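Local coordinates for putative sugar ABC transporter, substrate-binding protein (PDB 4WZZ) that binds L-rhamnose in the cleft between its two lobes and probably hands the sugar to an ABC importer, at residues A[74-79]-A[85-90]; A[253-258]-A[268-273]; A[161-166]-A[295-300]. All coordinates share one frame; numbering follows the deposited sequence. Where two conformers were deposited one is given.

Contact 1: A[74-79]-A[85-90]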
loop_
_atom_site.group_PDB
_atom_site.type_symbol
_atom_site.label_atom_id
_atom_site.label_comp_id
_atom_site.label_asym_id
_atom_site.label_seq_id
_atom_site.Cartn_x
_atom_site.Cartn_y
_atom_site.Cartn_z
ATOM N N GLU A 74 -6.271 12.405 0.896
ATOM C CA GLU A 74 -5.999 13.825 0.656
ATOM C C GLU A 74 -5.663 14.084 -0.815
ATOM O O GLU A 74 -6.188 15.022 -1.434
ATOM C CB GLU A 74 -4.831 14.271 1.537
ATOM C CG GLU A 74 -4.277 15.668 1.230
ATOM C CD GLU A 74 -2.893 15.905 1.856
ATOM O OE1 GLU A 74 -2.697 15.535 3.043
ATOM O OE2 GLU A 74 -2.001 16.455 1.159
ATOM N N GLY A 75 -4.789 13.251 -1.368
ATOM C CA GLY A 75 -4.359 13.393 -2.746
ATOM C C GLY A 75 -5.511 13.149 -3.696
ATOM O O GLY A 75 -5.607 13.790 -4.739
ATOM N N TYR A 76 -6.385 12.206 -3.338
ATOM C CA TYR A 76 -7.535 11.874 -4.167
ATOM C C TYR A 76 -8.513 13.059 -4.173
ATOM O O TYR A 76 -8.949 13.531 -5.233
ATOM C CB TYR A 76 -8.235 10.622 -3.623
ATOM C CG TYR A 76 -9.294 10.061 -4.554
ATOM C CD1 TYR A 76 -8.966 9.154 -5.540
ATOM C CD2 TYR A 76 -10.621 10.456 -4.432
ATOM C CE1 TYR A 76 -9.949 8.653 -6.406
ATOM C CE2 TYR A 76 -11.591 9.968 -5.268
ATOM C CZ TYR A 76 -11.247 9.063 -6.254
ATOM O OH TYR A 76 -12.245 8.602 -7.084
ATOM N N LYS A 77 -8.842 13.529 -2.979
ATOM C CA LYS A 77 -9.762 14.643 -2.808
ATOM C C LYS A 77 -9.238 15.898 -3.507
ATOM O O LYS A 77 -9.992 16.620 -4.160
ATOM C CB LYS A 77 -10.001 14.916 -1.329
ATOM C CG LYS A 77 -10.801 16.196 -1.041
ATOM C CD LYS A 77 -10.932 16.384 0.448
ATOM C CE LYS A 77 -11.631 17.692 0.800
ATOM N NZ LYS A 77 -12.785 17.500 1.726
ATOM N N GLN A 78 -7.940 16.142 -3.389
ATOM C CA GLN A 78 -7.366 17.357 -3.947
ATOM C C GLN A 78 -7.631 17.440 -5.448
ATOM O O GLN A 78 -8.080 18.476 -5.963
ATOM C CB GLN A 78 -5.876 17.409 -3.640
ATOM C CG GLN A 78 -5.265 18.764 -3.862
ATOM C CD GLN A 78 -4.831 18.954 -5.291
ATOM O OE1 GLN A 78 -5.205 19.928 -5.958
ATOM N NE2 GLN A 78 -4.030 18.019 -5.778
ATOM N N VAL A 79 -7.382 16.343 -6.151
ATOM C CA VAL A 79 -7.543 16.329 -7.609
ATOM C C VAL A 79 -9.015 16.352 -8.019
ATOM O O VAL A 79 -9.401 17.084 -8.944
ATOM C CB VAL A 79 -6.802 15.120 -8.254
ATOM C CG1 VAL A 79 -7.238 14.891 -9.696
ATOM C CG2 VAL A 79 -5.297 15.348 -8.209
ATOM N N GLY A 85 -15.246 18.225 -9.097
ATOM C CA GLY A 85 -16.066 17.177 -8.520
ATOM C C GLY A 85 -16.218 17.302 -7.025
ATOM O O GLY A 85 -15.567 18.133 -6.379
ATOM N N LYS A 86 -17.084 16.458 -6.470
ATOM C CA LYS A 86 -17.255 16.340 -5.030
ATOM C C LYS A 86 -16.579 15.054 -4.599
ATOM O O LYS A 86 -16.689 14.040 -5.284
ATOM C CB LYS A 86 -18.726 16.249 -4.661
ATOM C CG LYS A 86 -18.935 16.175 -3.141
ATOM C CD LYS A 86 -20.392 15.950 -2.734
ATOM C CE LYS A 86 -20.504 15.774 -1.213
ATOM N NZ LYS A 86 -21.855 15.297 -0.770
ATOM N N CYS A 87 -15.867 15.104 -3.480
ATOM C CA CYS A 87 -15.222 13.907 -2.954
ATOM C C CYS A 87 -15.734 13.591 -1.560
ATOM O O CYS A 87 -15.805 14.474 -0.694
ATOM C CB CYS A 87 -13.693 14.058 -2.936
ATOM S SG CYS A 87 -12.818 12.596 -2.232
ATOM N N VAL A 88 -16.116 12.333 -1.360
ATOM C CA VAL A 88 -16.530 11.856 -0.049
ATOM C C VAL A 88 -15.529 10.803 0.388
ATOM O O VAL A 88 -15.329 9.801 -0.308
ATOM C CB VAL A 88 -17.940 11.242 -0.074
ATOM C CG1 VAL A 88 -18.316 10.703 1.281
ATOM C CG2 VAL A 88 -18.975 12.281 -0.521
ATOM N N ILE A 89 -14.883 11.033 1.533
ATOM C CA ILE A 89 -13.904 10.071 2.062
ATOM C C ILE A 89 -14.553 9.246 3.161
ATOM O O ILE A 89 -15.272 9.785 4.012
ATOM C CB ILE A 89 -12.679 10.802 2.658
ATOM C CG1 ILE A 89 -11.973 11.647 1.592
ATOM C CG2 ILE A 89 -11.712 9.806 3.277
ATOM C CD1 ILE A 89 -10.949 12.622 2.154
ATOM N N GLN A 90 -14.307 7.942 3.148
ATOM C CA GLN A 90 -14.709 7.080 4.238
ATOM C C GLN A 90 -13.534 6.256 4.732
ATOM O O GLN A 90 -12.733 5.725 3.942
ATOM C CB GLN A 90 -15.823 6.146 3.823
ATOM C CG GLN A 90 -17.185 6.801 3.844
ATOM C CD GLN A 90 -18.266 5.829 3.477
ATOM O OE1 GLN A 90 -18.939 5.279 4.339
ATOM N NE2 GLN A 90 -18.426 5.594 2.183
#

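Contact 2: A[253-258]-A[268-273]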
loop_
_atom_site.group_PDB
_atom_site.type_symbol
_atom_site.label_atom_id
_atom_site.label_comp_id
_atom_site.label_asym_id
_atom_site.label_seq_id
_atom_site.Cartn_x
_atom_site.Cartn_y
_atom_site.Cartn_z
HETATM N N MSE A 253 6.410 1.086 11.796
HETATM C CA MSE A 253 6.685 2.060 12.844
HETATM C C MSE A 253 6.415 1.480 14.238
HETATM O O MSE A 253 7.088 1.844 15.207
HETATM C CB MSE A 253 6.017 3.412 12.586
HETATM C CG MSE A 253 4.509 3.439 12.470
HETATM SE SE MSE A 253 3.584 3.484 14.167
HETATM C CE MSE A 253 5.013 4.013 15.372
ATOM N N ALA A 254 5.478 0.543 14.340
ATOM C CA ALA A 254 5.235 -0.129 15.602
ATOM C C ALA A 254 6.425 -1.007 15.967
ATOM O O ALA A 254 6.871 -0.980 17.107
ATOM C CB ALA A 254 3.946 -0.959 15.538
ATOM N N ALA A 255 6.924 -1.776 15.000
ATOM C CA ALA A 255 8.082 -2.628 15.249
ATOM C C ALA A 255 9.281 -1.763 15.646
ATOM O O ALA A 255 10.074 -2.126 16.526
ATOM C CB ALA A 255 8.389 -3.442 14.009
ATOM N N ALA A 256 9.459 -0.634 14.966
ATOM C CA ALA A 256 10.583 0.247 15.310
ATOM C C ALA A 256 10.523 0.702 16.762
ATOM O O ALA A 256 11.552 0.750 17.477
ATOM C CB ALA A 256 10.606 1.441 14.390
ATOM N N LYS A 257 9.329 1.052 17.203
ATOM C CA LYS A 257 9.110 1.505 18.568
ATOM C C LYS A 257 9.469 0.413 19.566
ATOM O O LYS A 257 10.170 0.660 20.541
ATOM C CB LYS A 257 7.652 1.948 18.759
ATOM C CG LYS A 257 7.307 2.391 20.176
ATOM C CD LYS A 257 8.167 3.560 20.656
ATOM C CE LYS A 257 7.506 4.359 21.797
ATOM N NZ LYS A 257 7.245 3.544 23.022
ATOM N N VAL A 258 9.018 -0.804 19.295
ATOM C CA VAL A 258 9.322 -1.950 20.142
ATOM C C VAL A 258 10.825 -2.233 20.175
ATOM O O VAL A 258 11.400 -2.421 21.244
ATOM C CB VAL A 258 8.526 -3.210 19.679
ATOM C CG1 VAL A 258 8.988 -4.461 20.418
ATOM C CG2 VAL A 258 7.027 -3.007 19.868
ATOM N N VAL A 268 18.695 -6.577 16.103
ATOM C CA VAL A 268 17.630 -6.951 15.199
ATOM C C VAL A 268 17.353 -5.746 14.339
ATOM O O VAL A 268 17.046 -4.658 14.853
ATOM C CB VAL A 268 16.325 -7.324 15.948
ATOM C CG1 VAL A 268 15.216 -7.684 14.962
ATOM C CG2 VAL A 268 16.585 -8.466 16.931
ATOM N N LYS A 269 17.486 -5.927 13.033
ATOM C CA LYS A 269 17.282 -4.855 12.109
ATOM C C LYS A 269 15.890 -4.953 11.492
ATOM O O LYS A 269 15.194 -5.985 11.570
ATOM C CB LYS A 269 18.359 -4.853 11.036
ATOM C CG LYS A 269 19.788 -4.609 11.557
ATOM C CD LYS A 269 19.877 -3.269 12.293
ATOM C CE LYS A 269 21.274 -2.874 12.617
ATOM N NZ LYS A 269 21.284 -1.543 13.269
ATOM N N LEU A 270 15.480 -3.840 10.914
ATOM C CA LEU A 270 14.112 -3.650 10.471
ATOM C C LEU A 270 14.119 -3.038 9.075
ATOM O O LEU A 270 14.860 -2.107 8.816
ATOM C CB LEU A 270 13.404 -2.699 11.426
ATOM C CG LEU A 270 11.942 -2.341 11.143
ATOM C CD1 LEU A 270 11.066 -3.578 11.186
ATOM C CD2 LEU A 270 11.475 -1.300 12.147
ATOM N N THR A 271 13.295 -3.575 8.188
ATOM C CA THR A 271 13.007 -2.915 6.926
ATOM C C THR A 271 11.537 -3.160 6.578
ATOM O O THR A 271 10.782 -3.753 7.356
ATOM C CB THR A 271 13.970 -3.332 5.799
ATOM O OG1 THR A 271 13.827 -2.453 4.677
ATOM C CG2 THR A 271 13.728 -4.762 5.357
ATOM N N GLY A 272 11.129 -2.654 5.428
ATOM C CA GLY A 272 9.735 -2.729 5.037
ATOM C C GLY A 272 9.266 -1.532 4.252
ATOM O O GLY A 272 10.035 -0.917 3.508
ATOM N N LEU A 273 7.984 -1.223 4.436
ATOM C CA LEU A 273 7.283 -0.169 3.694
ATOM C C LEU A 273 6.764 0.836 4.711
ATOM O O LEU A 273 5.821 0.559 5.425
ATOM C CB LEU A 273 6.134 -0.791 2.876
ATOM C CG LEU A 273 6.605 -1.866 1.883
ATOM C CD1 LEU A 273 5.410 -2.486 1.171
ATOM C CD2 LEU A 273 7.657 -1.315 0.879
#

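Contact 3: A[161-166]-A[295-300]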
loop_
_atom_site.group_PDB
_atom_site.type_symbol
_atom_site.label_atom_id
_atom_site.label_comp_id
_atom_site.label_asym_id
_atom_site.label_seq_id
_atom_site.Cartn_x
_atom_site.Cartn_y
_atom_site.Cartn_z
ATOM N N THR A 161 6.174 -7.057 -8.127
ATOM C CA THR A 161 7.501 -7.650 -8.136
ATOM C C THR A 161 8.597 -6.693 -7.694
ATOM O O THR A 161 9.562 -7.096 -7.043
ATOM C CB THR A 161 7.815 -8.146 -9.541
ATOM O OG1 THR A 161 6.838 -9.126 -9.910
ATOM C CG2 THR A 161 9.200 -8.770 -9.622
ATOM N N GLN A 162 8.475 -5.432 -8.099
ATOM C CA GLN A 162 9.487 -4.459 -7.733
ATOM C C GLN A 162 9.585 -4.303 -6.212
ATOM O O GLN A 162 10.666 -4.183 -5.654
ATOM C CB GLN A 162 9.150 -3.120 -8.381
ATOM C CG GLN A 162 9.189 -3.152 -9.893
ATOM C CD GLN A 162 8.863 -1.791 -10.466
ATOM O OE1 GLN A 162 7.830 -1.192 -10.145
ATOM N NE2 GLN A 162 9.757 -1.279 -11.288
ATOM N N ILE A 163 8.441 -4.306 -5.548
ATOM C CA ILE A 163 8.410 -4.178 -4.088
ATOM C C ILE A 163 9.012 -5.446 -3.473
ATOM O O ILE A 163 9.833 -5.373 -2.589
ATOM C CB ILE A 163 6.985 -3.987 -3.595
ATOM C CG1 ILE A 163 6.465 -2.610 -4.010
ATOM C CG2 ILE A 163 6.895 -4.192 -2.082
ATOM C CD1 ILE A 163 7.157 -1.458 -3.294
ATOM N N ALA A 164 8.603 -6.612 -3.962
ATOM C CA ALA A 164 9.138 -7.859 -3.422
ATOM C C ALA A 164 10.655 -7.974 -3.571
ATOM O O ALA A 164 11.371 -8.433 -2.663
ATOM C CB ALA A 164 8.454 -9.055 -4.074
ATOM N N GLN A 165 11.142 -7.591 -4.741
ATOM C CA GLN A 165 12.551 -7.686 -5.038
ATOM C C GLN A 165 13.354 -6.705 -4.182
ATOM O O GLN A 165 14.395 -7.056 -3.613
ATOM C CB GLN A 165 12.737 -7.475 -6.543
ATOM C CG GLN A 165 14.129 -7.589 -7.027
ATOM C CD GLN A 165 14.628 -9.006 -6.988
ATOM O OE1 GLN A 165 14.051 -9.897 -7.624
ATOM N NE2 GLN A 165 15.712 -9.233 -6.244
ATOM N N ALA A 166 12.850 -5.479 -4.034
ATOM C CA ALA A 166 13.529 -4.492 -3.197
ATOM C C ALA A 166 13.636 -5.016 -1.776
ATOM O O ALA A 166 14.682 -4.925 -1.129
ATOM C CB ALA A 166 12.754 -3.165 -3.201
ATOM N N PHE A 295 11.420 1.315 2.043
ATOM C CA PHE A 295 10.892 1.760 0.758
ATOM C C PHE A 295 9.465 2.245 0.880
ATOM O O PHE A 295 8.703 1.798 1.728
ATOM C CB PHE A 295 10.908 0.603 -0.257
ATOM C CG PHE A 295 12.257 -0.018 -0.425
ATOM C CD1 PHE A 295 12.701 -0.972 0.471
ATOM C CD2 PHE A 295 13.090 0.361 -1.465
ATOM C CE1 PHE A 295 13.952 -1.522 0.349
ATOM C CE2 PHE A 295 14.345 -0.217 -1.585
ATOM C CZ PHE A 295 14.760 -1.136 -0.681
ATOM N N LEU A 296 9.086 3.141 -0.018
ATOM C CA LEU A 296 7.671 3.414 -0.215
ATOM C C LEU A 296 7.505 4.037 -1.592
ATOM O O LEU A 296 8.158 3.596 -2.550
ATOM C CB LEU A 296 7.104 4.281 0.930
ATOM C CG LEU A 296 5.587 4.113 1.155
ATOM C CD1 LEU A 296 5.280 2.794 1.853
ATOM C CD2 LEU A 296 5.006 5.304 1.938
ATOM N N TRP A 297 6.652 5.050 -1.673
ATOM C CA TRP A 297 6.165 5.686 -2.900
ATOM C C TRP A 297 5.345 6.837 -2.352
ATOM O O TRP A 297 5.125 6.908 -1.147
ATOM C CB TRP A 297 5.283 4.733 -3.751
ATOM C CG TRP A 297 4.197 4.172 -2.935
ATOM C CD1 TRP A 297 3.025 4.762 -2.598
ATOM C CD2 TRP A 297 4.228 2.912 -2.269
ATOM N NE1 TRP A 297 2.302 3.940 -1.771
ATOM C CE2 TRP A 297 3.029 2.797 -1.541
ATOM C CE3 TRP A 297 5.150 1.870 -2.227
ATOM C CZ2 TRP A 297 2.730 1.668 -0.770
ATOM C CZ3 TRP A 297 4.845 0.750 -1.482
ATOM C CH2 TRP A 297 3.653 0.664 -0.749
ATOM N N ASN A 298 4.881 7.745 -3.203
ATOM C CA ASN A 298 4.167 8.896 -2.695
ATOM C C ASN A 298 2.675 8.598 -2.591
ATOM O O ASN A 298 1.999 8.487 -3.616
ATOM C CB ASN A 298 4.419 10.115 -3.599
ATOM C CG ASN A 298 3.833 11.394 -3.037
ATOM O OD1 ASN A 298 2.803 11.382 -2.370
ATOM N ND2 ASN A 298 4.479 12.526 -3.333
ATOM N N PRO A 299 2.157 8.470 -1.357
ATOM C CA PRO A 299 0.737 8.109 -1.210
ATOM C C PRO A 299 -0.210 9.202 -1.692
ATOM O O PRO A 299 -1.346 8.929 -2.088
ATOM C CB PRO A 299 0.572 7.869 0.289
ATOM C CG PRO A 299 1.654 8.703 0.917
ATOM C CD PRO A 299 2.812 8.700 -0.051
ATOM N N ILE A 300 0.249 10.446 -1.631
ATOM C CA ILE A 300 -0.546 11.561 -2.116
ATOM C C ILE A 300 -0.711 11.446 -3.634
ATOM O O ILE A 300 -1.805 11.577 -4.180
ATOM C CB ILE A 300 0.094 12.909 -1.757
ATOM C CG1 ILE A 300 0.269 13.012 -0.244
ATOM C CG2 ILE A 300 -0.754 14.047 -2.278
ATOM C CD1 ILE A 300 1.051 14.208 0.193
#

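Contact 1: A[74-79]-A[85-90]
C87 meets Y76 and K77 mainly through its sulfur, a compact example of how the edge strand of a mixed sheet receives the helix that packs on it. SG lies 3.7 Å from K77 CA and 3.8 Å from K77 CB, so it sits against the backbone and first side-chain carbon of that residue, and C87 CB adds a contact of 4.0 Å with K77 CA. Toward Y76 the approach is different. The nearest ring carbon, CD2, is 3.8 Å from C87 SG, and the sulfur lies 88° off the ring normal, so it comes at the edge of the phenol ring, in its plane. This is a cysteine sulfur-aromatic contact of the edge type. With SG anti to the C87 backbone N (chi1 178°), the short side chain points at the turn of helix that carries both partners.

A thinner apolar contact continues beside it. The K77 chain passes C87 CB with its CG and brings its CD within 4.1 Å of I89 CD1, the K77 and I89 side chains crossing at about a right angle.

Further out, the hydroxyl of Y76 is hydrogen-bonded to S310 OG and its ring also touches Y57 and I59, which probably limits movement of the ring. I59 also touches I89, while backbone bonds from V88 to Y57 and I59 fix the strand in its sheet. Segments 74-79 and 86-90 run nearly antiparallel, 163° between directions, with axes 8.1 Å apart. That is the second half of a beta-alpha-beta unit, strand 56-60, helix 67-82 and strand 86-90, in the Rossmann-like lobe of a periplasmic binding protein.

Contact 2: A[253-258]-A[268-273]
L270 reaches from its strand to A255 and A256, and the whole contact is carried by its two methyl groups. Two successive alanines of the helix receive them, a worked example of how short side chains let a branched one approach a helix closely.

The apolar contacts between side chains divide mainly by branch. CD1 of L270 goes to A255, with 3.9 Å to its CB, whereas CD2 goes chiefly to the neighbouring alanine and stands 3.6 Å from A256 CB. The fork of the leucine thus straddles both residues. Its CG is anti to the L270 backbone N (chi1 179°), which turns the fork toward the helix.

A second kind of contact is made with the helix backbone itself. CD2 of L270 lies 3.5 Å from A256 N and 3.6 Å from A256 CA, so the methyl sits down on the main chain, which the short alanine side chain permits. Further side chains gather round the same place: I252 and L259 of the same helix also touch L270, T231 of helix 224-237 meets A255, and Y282 meets A256.

Polar bonds belong to the elements separately. Within the helix K257 N donates to M253 O at 3.1 Å, and the strand uses its backbone toward I244 and A246 from T271 and toward S290 from L270. Just beyond, L273 touches the bound rhamnose.

Strand 243-246, helix 249-261 and strand 269-272 form a beta-alpha-beta unit. With buried carbon groups as the main currency, helix and strand here are probably held by dispersion and the hydrophobic effect, and their spacing by the fit of methyls to backbone.

Contact 3: A[161-166]-A[295-300]
F295 turns one ring face to the methyl of A166, and its path from CB outward can be followed atom by atom. At CB the side chain turns so that CG is anti to the carbonyl carbon (chi1 -55°), which sends the ring to helix 160-174. Along one side, CD2 comes within 3.9 Å of A166 CB, and CE2 is nearest, 3.7 Å from that same CB. Along the other, CE1 meets A166 O at 3.8 Å. At the tip CZ is 3.8 Å from both A166 CB and A166 O. The methyl stands almost over the ring centre, its CB 13° off the ring normal, a CH-pi contact.

In the fold, this chain is a crossing between lobes: strand 294-296 pairs with strand 357-359, F295 N probably accepts a bond to the backbone O of G272 in the second lobe, and after W297 and N298 helix 299-315 starts in the first. Such linkers form the hinge of type I periplasmic binding proteins. N298 takes the N-cap position, OD1 accepting from I300 N in a weak bond of 2.8 Å and also from Q301 N.

On the linker, W297 faces the same helix as F295 but by an edge. I163 crosses it at about a right angle, and its CD1 touches the indole at CZ3, 3.7 Å away, near the ring plane. This placement is reached with W297 CG between backbone N and carbonyl carbon (chi1 53°). L296 CG lies over one indole face, and the bound rhamnose touches W297. I163 also packs against W196, another residue of the sugar pocket, while at the other end of the indole NE1 is hydrogen-bonded to Y68 OH.

How the contacts relate
The chain makes contact 1 first, in the sheet that begins with strand 56-60. It then lays down 161-166, completes contact 2, and only afterward returns with 295-300 to close contact 3. Contacts 1 and 2 are beta-alpha-beta packings in different lobes, on opposite sides of the chain's centre, with centres 31 Å apart. Contact 3 lies between them, its centre 23 Å from that of contact 1 and 16 Å from that of contact 2, and touches both: I300 CG2 packs on G75 CA at 3.7 Å, and I163 CG2 on L273 CD1 at 4.0 Å. Contact 3, whose W297 touches the rhamnose, therefore bridges the two lobes, which in such a protein are expected to move about a hinge.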